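Long-range contact in uncharacterized protein MJ0754 (PDB 3Q4N), which is of unknown function but is a ferritin-like four-helix-bundle protein that binds metal, probably at a dinuclear centre: residues L21-Y35 and A51-L65. Residues are numbered along the deposited sequence; the frame is centred on the assembly and turned at random.
Sequences LIEMREEEKLARDVY and AESEQTHMDAVKYLL
The guanidinium of Arg-25 lies between two side chains of helix 45-68: Met-58 CE over one face and Lys-62 CB over the other, 3.4 Å above the plane, while the backbone N of Asp-59 comes to its edge. NH1 also makes a weak hydrogen bond to the Met-58 carbonyl, which already accepts from two backbone N-H groups. The Arg-32 guanidinium receives Met-58 SD over one face; at its edge NH1 donates to Gln-55 OE1 (2.6 Å), with the donor tilted 24° from the carbonyl plane, and NH2 forms a salt bridge through the syn lone pair of Asp-33 OD2 (2.9 Å). Arg-32 CG stands opposite the backbone N (chi1 -170°) and the chain bends at chi3, bringing NH1 alongside Gln-55. A leucine here would probably leave Gln-55 OE1 without this donor and Asp-33 with Lys-29 as its remaining charged partner in the helix pair. Met-58 suits the site between the arginines because its slim, unbranched chain fits as a knob among Arg-25, Glu-28, Lys-29 and Arg-32. At the start of segment 21-35, Leu-21 CD1 packs on Leu-65 CD2 at 3.7 Å. Facing the bundle interior, the His-57 ring turns its ND1 edge to Glu-28 OE1 in a His-carboxylate hydrogen bond, though that oxygen's exact place is doubtful; His-146 of helix 130-155 lies beside the ring. The axes run nearly antiparallel. One side of the pair carries the two arginines, whereas the inner side gathers Glu-28, Glu-54 and His-57, consistent with the carboxylate-histidine metal centre of ferritin-like bundles.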
ATOM      1  N   LEU B  21      -8.865   1.401  12.557  1.00 68.89           N
ATOM      2  CA  LEU B  21      -9.975   0.570  12.992  1.00 68.21           C
ATOM      3  C   LEU B  21     -11.130   0.502  11.961  1.00 67.46           C
ATOM      4  O   LEU B  21     -11.464  -0.593  11.496  1.00 67.32           O
ATOM      5  CB  LEU B  21     -10.472   1.054  14.353  1.00 68.56           C
ATOM      6  CG  LEU B  21      -9.750   0.605  15.640  1.00 69.98           C
ATOM      7  CD1 LEU B  21     -10.714   0.679  16.832  1.00 69.85           C
ATOM      8  CD2 LEU B  21      -9.145  -0.815  15.568  1.00 70.91           C
ATOM      9  N   ILE B  22     -11.705   1.656  11.593  1.00 66.20           N
ATOM     10  CA  ILE B  22     -12.755   1.712  10.569  1.00 65.20           C
ATOM     11  C   ILE B  22     -12.310   0.966   9.314  1.00 65.37           C
ATOM     12  O   ILE B  22     -13.049   0.144   8.761  1.00 65.50           O
ATOM     13  CB  ILE B  22     -13.155   3.166  10.170  1.00 64.49           C
ATOM     14  CG1 ILE B  22     -13.965   3.845  11.258  1.00 63.39           C
ATOM     15  CG2 ILE B  22     -14.023   3.168   8.944  1.00 64.79           C
ATOM     16  CD1 ILE B  22     -13.245   4.959  11.945  1.00 62.10           C
ATOM     17  N   GLU B  23     -11.092   1.249   8.868  1.00 65.32           N
ATOM     18  CA  GLU B  23     -10.653   0.784   7.561  1.00 65.49           C
ATOM     19  C   GLU B  23     -10.443  -0.715   7.587  1.00 64.73           C
ATOM     20  O   GLU B  23     -10.830  -1.431   6.645  1.00 64.47           O
ATOM     21  CB  GLU B  23      -9.368   1.492   7.147  1.00 65.91           C
ATOM     22  CG  GLU B  23      -9.263   1.754   5.649  1.00 69.23           C
ATOM     23  CD  GLU B  23      -7.906   2.345   5.265  1.00 74.64           C
ATOM     24  OE1 GLU B  23      -7.881   3.518   4.787  1.00 76.86           O
ATOM     25  OE2 GLU B  23      -6.870   1.642   5.459  1.00 75.12           O
ATOM     26  N   MET B  24      -9.843  -1.172   8.687  1.00 63.70           N
ATOM     27  CA  MET B  24      -9.537  -2.564   8.881  1.00 62.49           C
ATOM     28  C   MET B  24     -10.787  -3.401   9.042  1.00 62.51           C
ATOM     29  O   MET B  24     -10.828  -4.544   8.596  1.00 62.18           O
ATOM     30  CB  MET B  24      -8.647  -2.720  10.086  1.00 62.15           C
ATOM     31  CG  MET B  24      -7.185  -2.388   9.815  1.00 61.23           C
ATOM     32  SD  MET B  24      -6.465  -3.121   8.328  1.00 56.98           S
ATOM     33  CE  MET B  24      -6.749  -4.861   8.487  1.00 55.83           C
ATOM     34  N   ARG B  25     -11.808  -2.831   9.677  1.00 62.73           N
ATOM     35  CA  ARG B  25     -13.101  -3.499   9.815  1.00 63.00           C
ATOM     36  C   ARG B  25     -13.636  -3.809   8.430  1.00 63.31           C
ATOM     37  O   ARG B  25     -14.077  -4.928   8.164  1.00 63.27           O
ATOM     38  CB  ARG B  25     -14.095  -2.617  10.578  1.00 63.01           C
ATOM     39  CG  ARG B  25     -15.562  -3.086  10.550  1.00 63.82           C
ATOM     40  CD  ARG B  25     -15.840  -4.218  11.551  1.00 65.37           C
ATOM     41  NE  ARG B  25     -17.241  -4.651  11.553  1.00 65.84           N
ATOM     42  CZ  ARG B  25     -17.638  -5.890  11.845  1.00 67.14           C
ATOM     43  NH1 ARG B  25     -16.757  -6.833  12.165  1.00 66.28           N
ATOM     44  NH2 ARG B  25     -18.924  -6.198  11.812  1.00 67.34           N
ATOM     45  N   GLU B  26     -13.581  -2.826   7.538  1.00 63.35           N
ATOM     46  CA  GLU B  26     -14.005  -3.083   6.179  1.00 63.82           C
ATOM     47  C   GLU B  26     -12.988  -3.821   5.326  1.00 63.83           C
ATOM     48  O   GLU B  26     -13.364  -4.480   4.355  1.00 64.17           O
ATOM     49  CB  GLU B  26     -14.475  -1.820   5.487  1.00 64.27           C
ATOM     50  CG  GLU B  26     -15.936  -1.910   5.091  1.00 65.39           C
ATOM     51  CD  GLU B  26     -16.621  -0.560   5.005  1.00 66.90           C
ATOM     52  OE1 GLU B  26     -15.913   0.482   4.986  1.00 66.31           O
ATOM     53  OE2 GLU B  26     -17.879  -0.568   4.951  1.00 68.07           O
ATOM     54  N   GLU B  27     -11.711  -3.739   5.686  1.00 63.50           N
ATOM     55  CA  GLU B  27     -10.732  -4.470   4.917  1.00 63.16           C
ATOM     56  C   GLU B  27     -10.984  -5.968   4.997  1.00 62.53           C
ATOM     57  O   GLU B  27     -11.008  -6.617   3.957  1.00 62.87           O
ATOM     58  CB  GLU B  27      -9.305  -4.097   5.278  1.00 63.50           C
ATOM     59  CG  GLU B  27      -8.339  -4.338   4.120  1.00 65.37           C
ATOM     60  CD  GLU B  27      -7.086  -3.450   4.168  1.00 69.13           C
ATOM     61  OE1 GLU B  27      -5.956  -4.004   4.194  1.00 71.02           O
ATOM     62  OE2 GLU B  27      -7.224  -2.200   4.174  1.00 69.70           O
ATOM     63  N   GLU B  28     -11.209  -6.489   6.212  1.00 61.80           N
ATOM     64  CA  GLU B  28     -11.430  -7.931   6.469  1.00 60.89           C
ATOM     65  C   GLU B  28     -12.731  -8.435   5.850  1.00 60.41           C
ATOM     66  O   GLU B  28     -12.883  -9.616   5.508  1.00 60.02           O
ATOM     67  CB  GLU B  28     -11.437  -8.221   7.970  1.00 60.43           C
ATOM     68  CG  GLU B  28     -10.169  -7.789   8.731  1.00 62.99           C
ATOM     69  CD  GLU B  28      -8.910  -8.671   8.479  1.00 66.45           C
ATOM     70  OE1 GLU B  28      -8.942  -9.894   8.734  1.00 66.42           O
ATOM     71  OE2 GLU B  28      -7.864  -8.135   8.035  1.00 67.69           O
ATOM     72  N   LYS B  29     -13.680  -7.527   5.712  1.00 60.16           N
ATOM     73  CA  LYS B  29     -14.931  -7.866   5.084  1.00 60.12           C
ATOM     74  C   LYS B  29     -14.728  -8.058   3.575  1.00 59.77           C
ATOM     75  O   LYS B  29     -15.289  -8.990   2.975  1.00 59.62           O
ATOM     76  CB  LYS B  29     -15.987  -6.807   5.378  1.00 60.25           C
ATOM     77  CG  LYS B  29     -17.332  -7.159   4.782  1.00 60.96           C
ATOM     78  CD  LYS B  29     -18.445  -6.258   5.252  1.00 60.47           C
ATOM     79  CE  LYS B  29     -19.695  -6.566   4.470  1.00 60.72           C
ATOM     80  NZ  LYS B  29     -19.584  -6.079   3.077  1.00 60.76           N
ATOM     81  N   LEU B  30     -13.919  -7.194   2.969  1.00 59.10           N
ATOM     82  CA  LEU B  30     -13.539  -7.384   1.575  1.00 58.96           C
ATOM     83  C   LEU B  30     -13.043  -8.820   1.366  1.00 59.08           C
ATOM     84  O   LEU B  30     -13.610  -9.586   0.569  1.00 59.16           O
ATOM     85  CB  LEU B  30     -12.464  -6.381   1.158  1.00 58.50           C
ATOM     86  CG  LEU B  30     -11.805  -6.619  -0.200  1.00 58.39           C
ATOM     87  CD1 LEU B  30     -12.849  -6.744  -1.321  1.00 57.22           C
ATOM     88  CD2 LEU B  30     -10.785  -5.525  -0.507  1.00 58.02           C
ATOM     89  N   ALA B  31     -11.986  -9.167   2.090  1.00 58.95           N
ATOM     90  CA  ALA B  31     -11.439 -10.503   2.080  1.00 59.16           C
ATOM     91  C   ALA B  31     -12.566 -11.529   2.174  1.00 59.36           C
ATOM     92  O   ALA B  31     -12.687 -12.400   1.328  1.00 59.35           O
ATOM     93  CB  ALA B  31     -10.474 -10.661   3.238  1.00 59.58           C
ATOM     94  N   ARG B  32     -13.419 -11.396   3.182  1.00 59.71           N
ATOM     95  CA  ARG B  32     -14.469 -12.363   3.381  1.00 60.12           C
ATOM     96  C   ARG B  32     -15.430 -12.437   2.177  1.00 60.41           C
ATOM     97  O   ARG B  32     -15.678 -13.524   1.632  1.00 60.22           O
ATOM     98  CB  ARG B  32     -15.196 -12.111   4.697  1.00 60.10           C
ATOM     99  CG  ARG B  32     -16.152 -13.246   5.075  1.00 61.25           C
ATOM    100  CD  ARG B  32     -17.372 -12.777   5.909  1.00 64.43           C
ATOM    101  NE  ARG B  32     -18.181 -11.756   5.229  1.00 67.07           N
ATOM    102  CZ  ARG B  32     -19.106 -11.000   5.821  1.00 69.06           C
ATOM    103  NH1 ARG B  32     -19.359 -11.145   7.118  1.00 70.06           N
ATOM    104  NH2 ARG B  32     -19.776 -10.087   5.115  1.00 70.15           N
ATOM    105  N   ASP B  33     -15.942 -11.287   1.744  1.00 60.90           N
ATOM    106  CA  ASP B  33     -16.913 -11.242   0.633  1.00 61.20           C
ATOM    107  C   ASP B  33     -16.301 -11.767  -0.661  1.00 61.28           C
ATOM    108  O   ASP B  33     -16.979 -12.422  -1.471  1.00 61.54           O
ATOM    109  CB  ASP B  33     -17.429  -9.824   0.404  1.00 61.33           C
ATOM    110  CG  ASP B  33     -18.109  -9.237   1.627  1.00 62.63           C
ATOM    111  OD1 ASP B  33     -18.087  -8.000   1.754  1.00 62.95           O
ATOM    112  OD2 ASP B  33     -18.657  -9.996   2.465  1.00 64.29           O
ATOM    113  N   VAL B  34     -15.015 -11.490  -0.859  1.00 60.91           N
ATOM    114  CA  VAL B  34     -14.329 -12.079  -2.006  1.00 60.20           C
ATOM    115  C   VAL B  34     -14.273 -13.605  -1.897  1.00 59.50           C
ATOM    116  O   VAL B  34     -14.782 -14.307  -2.772  1.00 59.28           O
ATOM    117  CB  VAL B  34     -12.948 -11.473  -2.262  1.00 60.10           C
ATOM    118  CG1 VAL B  34     -12.313 -12.159  -3.441  1.00 59.18           C
ATOM    119  CG2 VAL B  34     -13.089  -9.989  -2.542  1.00 60.74           C
ATOM    120  N   TYR B  35     -13.684 -14.114  -0.820  1.00 58.47           N
ATOM    121  CA  TYR B  35     -13.536 -15.551  -0.714  1.00 58.08           C
ATOM    122  C   TYR B  35     -14.904 -16.238  -0.900  1.00 58.18           C
ATOM    123  O   TYR B  35     -15.052 -17.126  -1.735  1.00 58.06           O
ATOM    124  CB  TYR B  35     -12.809 -15.958   0.580  1.00 57.91           C
ATOM    125  CG  TYR B  35     -11.422 -15.330   0.747  1.00 56.52           C
ATOM    126  CD1 TYR B  35     -10.623 -15.054  -0.348  1.00 54.67           C
ATOM    127  CD2 TYR B  35     -10.909 -15.038   2.007  1.00 57.44           C
ATOM    128  CE1 TYR B  35      -9.368 -14.487  -0.211  1.00 54.06           C
ATOM    129  CE2 TYR B  35      -9.646 -14.455   2.153  1.00 57.11           C
ATOM    130  CZ  TYR B  35      -8.883 -14.189   1.030  1.00 56.44           C
ATOM    131  OH  TYR B  35      -7.633 -13.609   1.144  1.00 58.61           O
ATOM    132  N   ALA B  51     -12.872 -17.838   4.391  1.00 65.43           N
ATOM    133  CA  ALA B  51     -13.993 -16.918   4.606  1.00 66.13           C
ATOM    134  C   ALA B  51     -14.465 -16.996   6.064  1.00 66.65           C
ATOM    135  O   ALA B  51     -14.797 -15.979   6.679  1.00 66.74           O
ATOM    136  CB  ALA B  51     -15.126 -17.249   3.668  1.00 66.18           C
ATOM    137  N   GLU B  52     -14.464 -18.214   6.607  1.00 67.08           N
ATOM    138  CA  GLU B  52     -14.871 -18.483   7.983  1.00 67.50           C
ATOM    139  C   GLU B  52     -13.870 -17.847   8.935  1.00 66.41           C
ATOM    140  O   GLU B  52     -14.226 -17.394  10.022  1.00 66.77           O
ATOM    141  CB  GLU B  52     -14.948 -20.000   8.222  1.00 68.21           C
ATOM    142  CG  GLU B  52     -16.300 -20.490   8.804  1.00 72.36           C
ATOM    143  CD  GLU B  52     -16.777 -21.869   8.241  1.00 77.63           C
ATOM    144  OE1 GLU B  52     -16.724 -22.088   6.999  1.00 79.31           O
ATOM    145  OE2 GLU B  52     -17.232 -22.726   9.046  1.00 79.17           O
ATOM    146  N   SER B  53     -12.618 -17.797   8.519  1.00 65.03           N
ATOM    147  CA  SER B  53     -11.611 -17.179   9.340  1.00 64.30           C
ATOM    148  C   SER B  53     -11.716 -15.672   9.258  1.00 64.00           C
ATOM    149  O   SER B  53     -11.652 -14.968  10.275  1.00 63.70           O
ATOM    150  CB  SER B  53     -10.238 -17.613   8.884  1.00 64.19           C
ATOM    151  OG  SER B  53      -9.293 -17.290   9.874  1.00 64.29           O
ATOM    152  N   GLU B  54     -11.882 -15.173   8.036  1.00 63.66           N
ATOM    153  CA  GLU B  54     -12.028 -13.737   7.821  1.00 63.01           C
ATOM    154  C   GLU B  54     -13.281 -13.179   8.503  1.00 62.43           C
ATOM    155  O   GLU B  54     -13.312 -11.990   8.839  1.00 62.26           O
ATOM    156  CB  GLU B  54     -11.943 -13.371   6.334  1.00 63.05           C
ATOM    157  CG  GLU B  54     -10.551 -13.639   5.715  1.00 63.35           C
ATOM    158  CD  GLU B  54      -9.535 -12.542   6.025  1.00 64.63           C
ATOM    159  OE1 GLU B  54      -9.971 -11.546   6.626  1.00 63.11           O
ATOM    160  OE2 GLU B  54      -8.314 -12.658   5.674  1.00 65.24           O
ATOM    161  N   GLN B  55     -14.283 -14.038   8.745  1.00 61.73           N
ATOM    162  CA  GLN B  55     -15.431 -13.648   9.578  1.00 60.95           C
ATOM    163  C   GLN B  55     -14.951 -13.404  10.987  1.00 61.80           C
ATOM    164  O   GLN B  55     -15.164 -12.309  11.514  1.00 61.86           O
ATOM    165  CB  GLN B  55     -16.551 -14.678   9.587  1.00 59.93           C
ATOM    166  CG  GLN B  55     -17.716 -14.295  10.503  1.00 56.76           C
ATOM    167  CD  GLN B  55     -18.412 -13.017  10.070  1.00 53.99           C
ATOM    168  OE1 GLN B  55     -18.983 -12.941   8.992  1.00 51.42           O
ATOM    169  NE2 GLN B  55     -18.367 -12.006  10.916  1.00 54.06           N
ATOM    170  N   THR B  56     -14.312 -14.412  11.586  1.00 62.45           N
ATOM    171  CA  THR B  56     -13.587 -14.237  12.849  1.00 63.86           C
ATOM    172  C   THR B  56     -12.887 -12.879  12.877  1.00 63.95           C
ATOM    173  O   THR B  56     -13.201 -12.033  13.699  1.00 63.60           O
ATOM    174  CB  THR B  56     -12.488 -15.329  13.074  1.00 64.45           C
ATOM    175  OG1 THR B  56     -13.054 -16.644  12.950  1.00 65.99           O
ATOM    176  CG2 THR B  56     -11.821 -15.168  14.441  1.00 63.71           C
ATOM    177  N   HIS B  57     -11.946 -12.672  11.965  1.00 64.69           N
ATOM    178  CA  HIS B  57     -11.231 -11.397  11.892  1.00 65.77           C
ATOM    179  C   HIS B  57     -12.194 -10.186  11.886  1.00 66.21           C
ATOM    180  O   HIS B  57     -11.902  -9.144  12.488  1.00 66.46           O
ATOM    181  CB  HIS B  57     -10.368 -11.333  10.628  1.00 66.10           C
ATOM    182  CG  HIS B  57      -9.174 -12.247  10.623  1.00 66.88           C
ATOM    183  ND1 HIS B  57      -7.999 -11.921   9.974  1.00 66.00           N
ATOM    184  CD2 HIS B  57      -8.978 -13.479  11.153  1.00 67.74           C
ATOM    185  CE1 HIS B  57      -7.134 -12.907  10.109  1.00 66.69           C
ATOM    186  NE2 HIS B  57      -7.700 -13.865  10.822  1.00 67.54           N
ATOM    187  N   MET B  58     -13.320 -10.310  11.176  1.00 66.34           N
ATOM    188  CA  MET B  58     -14.348  -9.270  11.190  1.00 66.00           C
ATOM    189  C   MET B  58     -14.781  -9.006  12.632  1.00 66.78           C
ATOM    190  O   MET B  58     -14.663  -7.878  13.122  1.00 66.51           O
ATOM    191  CB  MET B  58     -15.553  -9.683  10.331  1.00 65.42           C
ATOM    192  CG  MET B  58     -15.491  -9.152   8.917  1.00 63.14           C
ATOM    193  SD  MET B  58     -16.813  -9.747   7.882  1.00 52.81           S
ATOM    194  CE  MET B  58     -17.963  -8.437   8.233  1.00 58.17           C
ATOM    195  N   ASP B  59     -15.257 -10.070  13.292  1.00 67.52           N
ATOM    196  CA  ASP B  59     -15.790 -10.028  14.667  1.00 68.14           C
ATOM    197  C   ASP B  59     -14.785  -9.378  15.643  1.00 68.37           C
ATOM    198  O   ASP B  59     -15.120  -8.445  16.379  1.00 68.29           O
ATOM    199  CB  ASP B  59     -16.226 -11.456  15.128  1.00 68.09           C
ATOM    200  CG  ASP B  59     -17.325 -12.115  14.190  1.00 69.09           C
ATOM    201  OD1 ASP B  59     -17.953 -11.427  13.339  1.00 67.62           O
ATOM    202  OD2 ASP B  59     -17.565 -13.343  14.307  1.00 69.47           O
ATOM    203  N   ALA B  60     -13.539  -9.848  15.601  1.00 68.84           N
ATOM    204  CA  ALA B  60     -12.479  -9.375  16.486  1.00 69.26           C
ATOM    205  C   ALA B  60     -12.334  -7.854  16.473  1.00 69.70           C
ATOM    206  O   ALA B  60     -12.049  -7.238  17.493  1.00 69.93           O
ATOM    207  CB  ALA B  60     -11.163 -10.030  16.115  1.00 68.96           C
ATOM    208  N   VAL B  61     -12.525  -7.256  15.308  1.00 70.27           N
ATOM    209  CA  VAL B  61     -12.321  -5.821  15.145  1.00 70.62           C
ATOM    210  C   VAL B  61     -13.562  -5.121  15.661  1.00 71.29           C
ATOM    211  O   VAL B  61     -13.471  -4.107  16.352  1.00 71.53           O
ATOM    212  CB  VAL B  61     -12.013  -5.444  13.659  1.00 70.33           C
ATOM    213  CG1 VAL B  61     -11.764  -3.953  13.506  1.00 69.84           C
ATOM    214  CG2 VAL B  61     -10.811  -6.200  13.158  1.00 69.25           C
ATOM    215  N   LYS B  62     -14.721  -5.685  15.331  1.00 72.08           N
ATOM    216  CA  LYS B  62     -15.988  -5.243  15.882  1.00 72.71           C
ATOM    217  C   LYS B  62     -15.863  -5.081  17.392  1.00 73.41           C
ATOM    218  O   LYS B  62     -16.283  -4.050  17.914  1.00 73.49           O
ATOM    219  CB  LYS B  62     -17.092  -6.227  15.514  1.00 72.67           C
ATOM    220  CG  LYS B  62     -18.391  -5.971  16.196  1.00 72.90           C
ATOM    221  CD  LYS B  62     -19.510  -5.861  15.204  1.00 74.46           C
ATOM    222  CE  LYS B  62     -20.401  -4.674  15.573  1.00 76.83           C
ATOM    223  NZ  LYS B  62     -21.548  -4.481  14.634  1.00 77.94           N
ATOM    224  N   TYR B  63     -15.244  -6.066  18.068  1.00 74.16           N
ATOM    225  CA  TYR B  63     -14.935  -6.013  19.528  1.00 75.02           C
ATOM    226  C   TYR B  63     -14.323  -4.683  20.007  1.00 74.40           C
ATOM    227  O   TYR B  63     -14.615  -4.233  21.122  1.00 74.15           O
ATOM    228  CB  TYR B  63     -14.035  -7.201  19.965  1.00 75.73           C
ATOM    229  CG  TYR B  63     -13.632  -7.237  21.455  1.00 79.12           C
ATOM    230  CD1 TYR B  63     -12.631  -6.378  21.964  1.00 82.01           C
ATOM    231  CD2 TYR B  63     -14.239  -8.149  22.352  1.00 82.07           C
ATOM    232  CE1 TYR B  63     -12.260  -6.400  23.335  1.00 85.21           C
ATOM    233  CE2 TYR B  63     -13.877  -8.196  23.729  1.00 85.13           C
ATOM    234  CZ  TYR B  63     -12.880  -7.317  24.220  1.00 87.59           C
ATOM    235  OH  TYR B  63     -12.498  -7.348  25.573  1.00 89.27           O
ATOM    236  N   LEU B  64     -13.486  -4.075  19.165  1.00 74.32           N
ATOM    237  CA  LEU B  64     -12.762  -2.834  19.500  1.00 74.53           C
ATOM    238  C   LEU B  64     -13.540  -1.576  19.174  1.00 74.51           C
ATOM    239  O   LEU B  64     -13.346  -0.540  19.792  1.00 73.81           O
ATOM    240  CB  LEU B  64     -11.408  -2.787  18.798  1.00 74.27           C
ATOM    241  CG  LEU B  64     -10.359  -3.775  19.326  1.00 74.91           C
ATOM    242  CD1 LEU B  64      -9.231  -3.935  18.331  1.00 74.87           C
ATOM    243  CD2 LEU B  64      -9.805  -3.347  20.686  1.00 75.41           C
ATOM    244  N   LEU B  65     -14.417  -1.679  18.190  1.00 75.16           N
ATOM    245  CA  LEU B  65     -15.270  -0.576  17.845  1.00 76.08           C
ATOM    246  C   LEU B  65     -16.272  -0.442  18.960  1.00 77.18           C
ATOM    247  O   LEU B  65     -16.668   0.663  19.314  1.00 77.94           O
ATOM    248  CB  LEU B  65     -15.983  -0.816  16.514  1.00 75.95           C
ATOM    249  CG  LEU B  65     -15.223  -1.205  15.234  1.00 75.31           C
ATOM    250  CD1 LEU B  65     -15.905  -0.608  14.013  1.00 73.08           C
ATOM    251  CD2 LEU B  65     -13.776  -0.755  15.261  1.00 75.12           C
TER